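Local coordinates for oxidoreductase, short chain dehydrogenase/reductase family protein (Bifidobacterium adolescentis L2-32, PDB 6M9U), which acts as an NADH-dependent 20beta-hydroxysteroid dehydrogenase of the short-chain dehydrogenase/reductase family, at residues Leu50-Ala55 with Glu78-Asn83; Asp67-Leu72 with Val84-Cys89; Phe113-Ala118 with Ile166-Leu171. One frame throughout, in Å; residues are numbered along the deposited sequence.

All three contacts belong to one Rossmann-type fold. Contacts 1 and 2 share helix 66-80 and lie with centres about 15 Å apart; they meet where Ala51 CB packs 3.9 Å from Val84 CG2. Contact 1 also reaches contact 3, about 20 Å away between centres, through Leu50 CD1, which is 3.6 Å from Phe113 CE1. Contacts 2 and 3 stay about 9 Å apart at their nearest atoms but engage the same parallel sheet. Contact 3 holds Asn117, which binds NAD(+), absent from this chain; in contact 2 the side chains of Leu69 and the cofactor residue Asp61 come within about 4 Å. Contact 1 lies away from these sites, beside the second subunit.

Contact 1 of 3, residues Leu50-Ala55 with Glu78-Asn83. With EDO (1,2-ethanediol), chain M.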
loop_
_atom_site.group_PDB
_atom_site.type_symbol
_atom_site.label_atom_id
_atom_site.label_comp_id
_atom_site.label_asym_id
_atom_site.label_seq_id
_atom_site.Cartn_x
_atom_site.Cartn_y
_atom_site.Cartn_z
ATOM N N LEU A 50 -4.387 9.021 -10.041
ATOM C CA LEU A 50 -4.730 8.003 -11.012
ATOM C C LEU A 50 -4.512 8.514 -12.420
ATOM O O LEU A 50 -4.044 7.775 -13.295
ATOM C CB LEU A 50 -6.179 7.542 -10.778
ATOM C CG LEU A 50 -6.382 6.773 -9.461
ATOM C CD1 LEU A 50 -7.814 6.729 -8.955
ATOM C CD2 LEU A 50 -5.890 5.354 -9.643
ATOM N N ALA A 51 -4.863 9.778 -12.654
ATOM C CA ALA A 51 -4.653 10.382 -13.966
ATOM C C ALA A 51 -3.175 10.542 -14.266
ATOM O O ALA A 51 -2.721 10.154 -15.346
ATOM C CB ALA A 51 -5.367 11.718 -14.040
ATOM N N GLN A 52 -2.395 11.086 -13.315
ATOM C CA GLN A 52 -0.941 11.161 -13.525
ATOM C C GLN A 52 -0.368 9.784 -13.837
ATOM O O GLN A 52 0.514 9.654 -14.684
ATOM C CB GLN A 52 -0.241 11.794 -12.315
ATOM C CG GLN A 52 1.237 12.198 -12.557
ATOM C CD GLN A 52 1.786 13.215 -11.516
ATOM O OE1 GLN A 52 1.535 13.123 -10.305
ATOM N NE2 GLN A 52 2.550 14.185 -11.997
ATOM N N ALA A 53 -0.893 8.747 -13.228
ATOM C CA ALA A 53 -0.351 7.412 -13.476
ATOM C C ALA A 53 -0.812 6.836 -14.800
ATOM O O ALA A 53 -0.355 5.746 -15.152
ATOM C CB ALA A 53 -0.686 6.474 -12.321
ATOM N N GLY A 54 -1.681 7.520 -15.537
ATOM C CA GLY A 54 -2.047 7.057 -16.851
ATOM C C GLY A 54 -3.502 6.751 -17.078
ATOM O O GLY A 54 -3.852 6.393 -18.211
ATOM N N ALA A 55 -4.375 6.913 -16.088
ATOM C CA ALA A 55 -5.784 6.571 -16.239
ATOM C C ALA A 55 -6.632 7.716 -16.754
ATOM O O ALA A 55 -6.444 8.873 -16.346
ATOM C CB ALA A 55 -6.388 6.133 -14.889
ATOM N N GLU A 78 -5.243 18.785 -18.521
ATOM C CA GLU A 78 -4.123 19.547 -19.047
ATOM C C GLU A 78 -2.798 19.026 -18.511
ATOM O O GLU A 78 -1.845 18.803 -19.278
ATOM C CB GLU A 78 -4.305 21.012 -18.708
ATOM C CG GLU A 78 -5.369 21.672 -19.553
ATOM C CD GLU A 78 -5.650 23.117 -19.163
ATOM O OE1 GLU A 78 -5.114 23.611 -18.131
ATOM O OE2 GLU A 78 -6.413 23.757 -19.916
ATOM N N ARG A 79 -2.720 18.844 -17.196
ATOM C CA ARG A 79 -1.479 18.431 -16.572
ATOM C C ARG A 79 -1.028 17.029 -16.972
ATOM O O ARG A 79 0.180 16.783 -17.091
ATOM C CB ARG A 79 -1.639 18.508 -15.058
ATOM C CG ARG A 79 -1.675 19.918 -14.536
ATOM C CD ARG A 79 -1.698 19.859 -13.048
ATOM N NE ARG A 79 -1.433 21.131 -12.425
ATOM C CZ ARG A 79 -2.236 22.165 -12.461
ATOM N NH1 ARG A 79 -3.390 22.109 -13.119
ATOM N NH2 ARG A 79 -1.877 23.263 -11.809
ATOM N N PHE A 80 -1.948 16.090 -17.157
ATOM C CA PHE A 80 -1.544 14.694 -17.272
ATOM C C PHE A 80 -1.908 14.032 -18.585
ATOM O O PHE A 80 -1.577 12.861 -18.778
ATOM C CB PHE A 80 -2.171 13.889 -16.109
ATOM C CG PHE A 80 -1.968 14.519 -14.760
ATOM C CD1 PHE A 80 -0.687 14.810 -14.314
ATOM C CD2 PHE A 80 -3.031 14.872 -13.985
ATOM C CE1 PHE A 80 -0.496 15.416 -13.077
ATOM C CE2 PHE A 80 -2.839 15.488 -12.766
ATOM C CZ PHE A 80 -1.606 15.732 -12.299
ATOM N N GLY A 81 -2.596 14.716 -19.480
ATOM C CA GLY A 81 -2.739 14.143 -20.807
ATOM C C GLY A 81 -3.686 12.978 -20.967
ATOM O O GLY A 81 -3.674 12.340 -22.027
ATOM N N THR A 82 -4.532 12.701 -19.990
ATOM C CA THR A 82 -5.531 11.651 -20.128
ATOM C C THR A 82 -6.906 12.296 -20.199
ATOM O O THR A 82 -7.069 13.486 -19.943
ATOM C CB THR A 82 -5.473 10.660 -18.944
ATOM O OG1 THR A 82 -5.782 11.374 -17.728
ATOM C CG2 THR A 82 -4.095 10.016 -18.829
ATOM N N ASN A 83 -7.914 11.493 -20.503
ATOM C CA ASN A 83 -9.293 11.998 -20.510
ATOM C C ASN A 83 -9.841 12.031 -19.089
ATOM O O ASN A 83 -10.223 11.006 -18.541
ATOM C CB ASN A 83 -10.181 11.133 -21.389
ATOM C CG ASN A 83 -11.559 11.728 -21.550
ATOM O OD1 ASN A 83 -11.712 12.940 -21.427
ATOM N ND2 ASN A 83 -12.573 10.891 -21.795
HETATM C C1 EDO M . 2.782 6.984 -16.882
HETATM O O1 EDO M . 1.664 7.777 -17.232
HETATM C C2 EDO M . 2.420 5.505 -16.713
HETATM O O2 EDO M . 3.605 4.701 -16.715
HETATM O O HOH W 1 -0.508 10.644 -17.268
#
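Gln52 and Phe80 bring the two backbones closest, CA to CA 5.2 Å, at the C-terminal ends of helix 41-52 and helix 66-80. Both helices stop at a glycine of positive phi. Gly54 closes the first in a Schellman motif, with Gly54 N bonded to Ala51 O and Ala55 N to Leu50 O; Gly81 follows the second. A water ties the two ends together, hydrogen-bonded to Gln52 O and Phe80 O, each at 2.9 Å.

CB of Phe80 points toward the first helix, and Gln52 CB lies over one face of the ring, offset toward its rim, in a CH-pi contact 3.9 Å from the centroid. The face behind is covered by CB of Arg79, the residue before it. With CG of Gln52 anti to the backbone N (chi1 -167°), its extended chain runs on past the rim, where NE2 comes 3.5 Å from Phe80 CE1 and the amide is turned 53° from the ring plane. Beyond the ring edge the amide is held by the second subunit: OE1 accepts from Ile22 N and NE2 donates to Tyr20 O of that chain. In this Rossmann fold the two helices each follow a strand of the same sheet, and the ends meeting here lead into strands 56-61 and 84-88. Ala51 CB touches both Phe80 CD2, at 3.9 Å, and Thr82 OG1. That hydroxyl donates to Ala55 O at 2.9 Å, approaching from above the carbonyl plane, 39° out of it. Thr82 CG2 rests against Gly54 O.

Contact 2 of 3, residues Asp67-Leu72 with Val84-Cys89; sequences DKLTEL and VIALTC. With EDO (1,2-ethanediol), chain J.
Leu69 and Ala86 are the nearest pair between helix 67-72 and strand 84-88, with CA atoms 5.4 Å apart. The segment axes approach to 7.1 Å and run nearly antiparallel, at 169°, as expected of the helix and second strand of a beta-alpha-beta crossover.

Starting at CB, Leu69 presses on the methyl of Ala86, CB to CB 3.5 Å, closer than usual van der Waals contact. The same methyl sits under the helix backbone, 3.4 Å from Leu69 O and 3.9 Å from Thr70 N, consistent with the small side chain allowing the close approach of helix and strand. Beyond CB, CG of Leu69 stands anti to the carbonyl carbon (chi1 -71°), and the side chain heads toward the C-terminal end of the strand. There the CD1 branch crosses the Thr88 methyl, reaching CG2 at 3.9 Å, and also passes 4.2 Å from Leu87 O. No hydrogen bond joins the two segments; the Thr70 hydroxyl bonds within its own helix, to Glu66 O.

Leu69 also touches Asp61, an NAD(+)-binding residue at the end of strand 56-61. Within the chain, strand 84-88 forms one edge of the sheet, bonded to strand 56-61 through Ile85 and Leu87, whose side chains face helix 94-108, while Leu72 reaches Arg44 of helix 41-52 and Trp15 of the second subunit.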
loop_
_atom_site.group_PDB
_atom_site.type_symbol
_atom_site.label_atom_id
_atom_site.label_comp_id
_atom_site.label_asym_id
_atom_site.label_seq_id
_atom_site.Cartn_x
_atom_site.Cartn_y
_atom_site.Cartn_z
ATOM N N ASP A 67 -19.300 23.259 -11.205
ATOM C CA ASP A 67 -18.282 24.165 -11.725
ATOM C C ASP A 67 -16.901 23.753 -11.235
ATOM O O ASP A 67 -15.953 23.663 -12.026
ATOM C CB ASP A 67 -18.551 25.612 -11.300
ATOM C CG ASP A 67 -19.681 26.266 -12.073
ATOM O OD1 ASP A 67 -20.023 25.803 -13.199
ATOM O OD2 ASP A 67 -20.216 27.260 -11.527
ATOM N N LYS A 68 -16.771 23.540 -9.911
ATOM C CA LYS A 68 -15.559 22.987 -9.333
ATOM C C LYS A 68 -15.118 21.745 -10.081
ATOM O O LYS A 68 -13.944 21.604 -10.409
ATOM C CB LYS A 68 -15.776 22.660 -7.862
ATOM C CG LYS A 68 -15.315 23.720 -6.903
ATOM C CD LYS A 68 -15.513 23.278 -5.455
ATOM C CE LYS A 68 -16.522 24.179 -4.737
ATOM N NZ LYS A 68 -16.829 23.749 -3.344
ATOM N N LEU A 69 -16.036 20.821 -10.352
ATOM C CA LEU A 69 -15.627 19.597 -11.020
ATOM C C LEU A 69 -15.160 19.872 -12.434
ATOM O O LEU A 69 -14.312 19.156 -12.976
ATOM C CB LEU A 69 -16.784 18.604 -11.086
ATOM C CG LEU A 69 -17.245 17.916 -9.802
ATOM C CD1 LEU A 69 -18.406 16.960 -10.111
ATOM C CD2 LEU A 69 -16.067 17.205 -9.161
ATOM N N THR A 70 -15.791 20.834 -13.084
ATOM C CA THR A 70 -15.468 21.142 -14.469
ATOM C C THR A 70 -14.077 21.727 -14.545
ATOM O O THR A 70 -13.299 21.348 -15.412
ATOM C CB THR A 70 -16.519 22.098 -15.067
ATOM O OG1 THR A 70 -17.788 21.430 -15.131
ATOM C CG2 THR A 70 -16.130 22.472 -16.474
ATOM N N GLU A 71 -13.741 22.624 -13.619
ATOM C CA GLU A 71 -12.396 23.188 -13.556
ATOM C C GLU A 71 -11.374 22.122 -13.160
ATOM O O GLU A 71 -10.269 22.082 -13.718
ATOM C CB GLU A 71 -12.400 24.365 -12.581
ATOM C CG GLU A 71 -11.077 25.078 -12.411
ATOM C CD GLU A 71 -11.266 26.451 -11.804
ATOM O OE1 GLU A 71 -12.353 26.689 -11.232
ATOM O OE2 GLU A 71 -10.347 27.295 -11.915
ATOM N N LEU A 72 -11.732 21.234 -12.223
ATOM C CA LEU A 72 -10.806 20.194 -11.817
ATOM C C LEU A 72 -10.541 19.252 -12.976
ATOM O O LEU A 72 -9.400 18.858 -13.218
ATOM C CB LEU A 72 -11.350 19.440 -10.613
ATOM C CG LEU A 72 -11.240 20.122 -9.242
ATOM C CD1 LEU A 72 -12.072 19.317 -8.226
ATOM C CD2 LEU A 72 -9.818 20.218 -8.776
ATOM N N VAL A 84 -9.885 13.212 -18.485
ATOM C CA VAL A 84 -10.530 13.420 -17.195
ATOM C C VAL A 84 -11.798 14.253 -17.404
ATOM O O VAL A 84 -11.716 15.388 -17.894
ATOM C CB VAL A 84 -9.586 14.108 -16.197
ATOM C CG1 VAL A 84 -10.282 14.297 -14.841
ATOM C CG2 VAL A 84 -8.284 13.318 -16.107
ATOM N N ILE A 85 -12.959 13.713 -16.979
ATOM C CA ILE A 85 -14.254 14.368 -17.160
ATOM C C ILE A 85 -14.953 14.550 -15.824
ATOM O O ILE A 85 -14.641 13.892 -14.837
ATOM C CB ILE A 85 -15.155 13.558 -18.102
ATOM C CG1 ILE A 85 -15.564 12.244 -17.406
ATOM C CG2 ILE A 85 -14.395 13.262 -19.396
ATOM C CD1 ILE A 85 -16.339 11.255 -18.310
ATOM N N ALA A 86 -15.897 15.477 -15.799
ATOM C CA ALA A 86 -16.733 15.739 -14.630
ATOM C C ALA A 86 -18.156 15.235 -14.902
ATOM O O ALA A 86 -18.731 15.520 -15.953
ATOM C CB ALA A 86 -16.728 17.224 -14.276
ATOM N N LEU A 87 -18.690 14.435 -13.975
ATOM C CA LEU A 87 -20.051 13.895 -14.044
ATOM C C LEU A 87 -20.704 14.146 -12.692
ATOM O O LEU A 87 -20.331 13.521 -11.697
ATOM C CB LEU A 87 -20.053 12.407 -14.356
ATOM C CG LEU A 87 -19.562 11.966 -15.722
ATOM C CD1 LEU A 87 -19.478 10.453 -15.886
ATOM C CD2 LEU A 87 -20.451 12.556 -16.775
ATOM N N THR A 88 -21.634 15.085 -12.628
ATOM C CA THR A 88 -22.372 15.256 -11.393
ATOM C C THR A 88 -23.397 14.137 -11.233
ATOM O O THR A 88 -23.844 13.497 -12.194
ATOM C CB THR A 88 -23.080 16.603 -11.363
ATOM O OG1 THR A 88 -23.944 16.690 -12.502
ATOM C CG2 THR A 88 -22.057 17.735 -11.358
ATOM N N CYS A 89 -23.765 13.902 -9.979
ATOM C CA CYS A 89 -24.717 12.853 -9.641
ATOM C C CYS A 89 -25.075 12.989 -8.174
ATOM O O CYS A 89 -24.187 13.105 -7.323
ATOM C CB CYS A 89 -24.153 11.463 -9.896
ATOM S SG CYS A 89 -25.390 10.146 -9.643
HETATM C C1 EDO J . -20.961 12.293 -3.568
HETATM O O1 EDO J . -19.734 11.797 -3.997
HETATM C C2 EDO J . -21.869 12.211 -4.781
HETATM O O2 EDO J . -23.131 12.843 -4.497
#

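Contact 3 of 3, residues Phe113-Ala118 with Ile166-Leu171; sequences FAFLNA and IFTASL. With IPA (isopropyl alcohol), chain D; PEG (di(hydroxyethyl)ether), chain S.
Phe115-Ala118 and Ile166-Ala169 pair residue for residue as parallel strands inside the Rossmann sheet, where strands 113-120 and 163-171 are central neighbours. Five backbone hydrogen bonds alternate between them, from Ile166 N to Ala114 O at 2.9 Å through to Ser170 N to Ala118 O.

On the face of Phe115 and Ile166, where helix 41-52 packs on Phe115 through Ala46, the methyl CG2 of Thr168 meets the Phe115 ring at its edge, in plane, 3.3 Å from CE1. On the other face, under helices 131-159 and 187-207, Leu116 and Phe167 lie side by side, with Leu116 CD2 over the ring of Phe167, 3.8 Å from its centroid. Past these, Ala169 O accepts a bond from Tyr189 OH, an NAD(+)-binding residue.

Asn117, also NAD(+)-binding, begins the Asn-Ala-Gly motif familiar in this family. Its CG lies opposite the backbone N (chi1 171°), which carries the amide to Thr168, where ND2 donates to OG1 at 3.2 Å, 12° out of the amide plane. A bound di(hydroxyethyl)ether probably occupies part of the NAD(+) site, which holds no cofactor here: O1 is hydrogen-bonded to Asn117 OD1 and to Ser170 OG, each at 3.0 Å.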
loop_
_atom_site.group_PDB
_atom_site.type_symbol
_atom_site.label_atom_id
_atom_site.label_comp_id
_atom_site.label_asym_id
_atom_site.label_seq_id
_atom_site.Cartn_x
_atom_site.Cartn_y
_atom_site.Cartn_z
ATOM N N PHE A 113 -11.699 0.626 -12.368
ATOM C CA PHE A 113 -11.455 0.911 -10.966
ATOM C C PHE A 113 -12.490 1.918 -10.500
ATOM O O PHE A 113 -13.063 2.670 -11.297
ATOM C CB PHE A 113 -10.043 1.453 -10.732
ATOM C CG PHE A 113 -9.750 2.781 -11.410
ATOM C CD1 PHE A 113 -10.109 3.986 -10.820
ATOM C CD2 PHE A 113 -9.131 2.819 -12.646
ATOM C CE1 PHE A 113 -9.874 5.199 -11.452
ATOM C CE2 PHE A 113 -8.877 4.036 -13.278
ATOM C CZ PHE A 113 -9.237 5.217 -12.667
ATOM N N ALA A 114 -12.736 1.930 -9.196
ATOM C CA ALA A 114 -13.549 3.000 -8.649
ATOM C C ALA A 114 -13.064 3.272 -7.238
ATOM O O ALA A 114 -12.722 2.342 -6.507
ATOM C CB ALA A 114 -15.035 2.636 -8.659
ATOM N N PHE A 115 -13.063 4.552 -6.863
ATOM C CA PHE A 115 -12.658 5.005 -5.535
ATOM C C PHE A 115 -13.943 5.613 -4.981
ATOM O O PHE A 115 -14.298 6.743 -5.338
ATOM C CB PHE A 115 -11.480 5.997 -5.581
ATOM C CG PHE A 115 -11.103 6.567 -4.225
ATOM C CD1 PHE A 115 -11.235 5.829 -3.087
ATOM C CD2 PHE A 115 -10.630 7.841 -4.094
ATOM C CE1 PHE A 115 -10.906 6.361 -1.852
ATOM C CE2 PHE A 115 -10.307 8.382 -2.853
ATOM C CZ PHE A 115 -10.432 7.647 -1.750
ATOM N N LEU A 116 -14.635 4.845 -4.141
ATOM C CA LEU A 116 -15.912 5.223 -3.564
ATOM C C LEU A 116 -15.615 5.912 -2.247
ATOM O O LEU A 116 -15.293 5.265 -1.250
ATOM C CB LEU A 116 -16.817 4.015 -3.332
ATOM C CG LEU A 116 -17.184 3.120 -4.515
ATOM C CD1 LEU A 116 -17.488 3.954 -5.723
ATOM C CD2 LEU A 116 -16.095 2.058 -4.787
ATOM N N ASN A 117 -15.788 7.220 -2.224
ATOM C CA ASN A 117 -15.128 8.082 -1.244
ATOM C C ASN A 117 -16.230 8.812 -0.508
ATOM O O ASN A 117 -16.556 9.944 -0.835
ATOM C CB ASN A 117 -13.986 9.049 -2.034
ATOM C CG ASN A 117 -13.426 10.096 -1.156
ATOM O OD1 ASN A 117 -13.369 11.290 -1.520
ATOM N ND2 ASN A 117 -13.051 9.697 0.043
ATOM N N ALA A 118 -16.789 8.130 0.506
ATOM C CA ALA A 118 -17.929 8.576 1.297
ATOM C C ALA A 118 -17.582 9.628 2.348
ATOM O O ALA A 118 -16.596 9.488 3.080
ATOM C CB ALA A 118 -18.533 7.356 2.017
ATOM N N ILE A 166 -12.171 0.610 -4.280
ATOM C CA ILE A 166 -11.580 1.168 -3.070
ATOM C C ILE A 166 -12.612 2.031 -2.368
ATOM O O ILE A 166 -13.145 2.961 -2.967
ATOM C CB ILE A 166 -10.327 2.016 -3.348
ATOM C CG1 ILE A 166 -9.247 1.221 -4.057
ATOM C CG2 ILE A 166 -9.755 2.521 -2.042
ATOM C CD1 ILE A 166 -9.187 1.466 -5.544
ATOM N N PHE A 167 -12.845 1.751 -1.089
ATOM C CA PHE A 167 -13.826 2.442 -0.270
ATOM C C PHE A 167 -13.122 3.143 0.882
ATOM O O PHE A 167 -12.267 2.546 1.565
ATOM C CB PHE A 167 -14.877 1.405 0.362
ATOM C CG PHE A 167 -15.754 0.696 -0.655
ATOM C CD1 PHE A 167 -15.339 -0.480 -1.246
ATOM C CD2 PHE A 167 -16.984 1.185 -0.979
ATOM C CE1 PHE A 167 -16.136 -1.139 -2.179
ATOM C CE2 PHE A 167 -17.816 0.528 -1.907
ATOM C CZ PHE A 167 -17.389 -0.625 -2.512
ATOM N N THR A 168 -13.497 4.377 1.149
ATOM C CA THR A 168 -13.081 5.027 2.388
ATOM C C THR A 168 -14.219 5.909 2.875
ATOM O O THR A 168 -15.060 6.330 2.096
ATOM C CB THR A 168 -11.795 5.888 2.267
ATOM O OG1 THR A 168 -12.084 7.199 1.838
ATOM C CG2 THR A 168 -10.816 5.252 1.298
ATOM N N ALA A 169 -14.221 6.163 4.176
ATOM C CA ALA A 169 -15.022 7.211 4.787
ATOM C C ALA A 169 -14.099 8.198 5.489
ATOM O O ALA A 169 -13.114 7.800 6.128
ATOM C CB ALA A 169 -16.017 6.667 5.800
ATOM N N SER A 170 -14.432 9.474 5.388
ATOM C CA SER A 170 -13.647 10.540 5.979
ATOM C C SER A 170 -14.617 11.591 6.478
ATOM O O SER A 170 -15.786 11.596 6.099
ATOM C CB SER A 170 -12.657 11.131 4.965
ATOM O OG SER A 170 -13.319 11.540 3.778
ATOM N N LEU A 171 -14.134 12.473 7.344
ATOM C CA LEU A 171 -14.940 13.614 7.761
ATOM C C LEU A 171 -15.085 14.604 6.606
ATOM O O LEU A 171 -14.164 14.799 5.806
ATOM C CB LEU A 171 -14.326 14.280 8.989
ATOM C CG LEU A 171 -14.260 13.365 10.223
ATOM C CD1 LEU A 171 -13.613 14.062 11.417
ATOM C CD2 LEU A 171 -15.646 12.835 10.617
HETATM C C1 IPA D . -14.360 3.457 6.473
HETATM C C2 IPA D . -12.868 3.326 6.308
HETATM C C3 IPA D . -12.632 2.034 5.610
HETATM O O2 IPA D . -12.482 4.450 5.561
HETATM C C1 PEG S . -14.580 13.972 1.257
HETATM O O1 PEG S . -13.912 12.726 1.113
HETATM C C2 PEG S . -15.755 14.032 0.280
HETATM O O2 PEG S . -15.811 15.283 -0.408
HETATM C C3 PEG S . -16.956 15.479 -1.256
HETATM C C4 PEG S . -17.066 16.842 -1.911
HETATM O O4 PEG S . -17.108 17.883 -0.948
#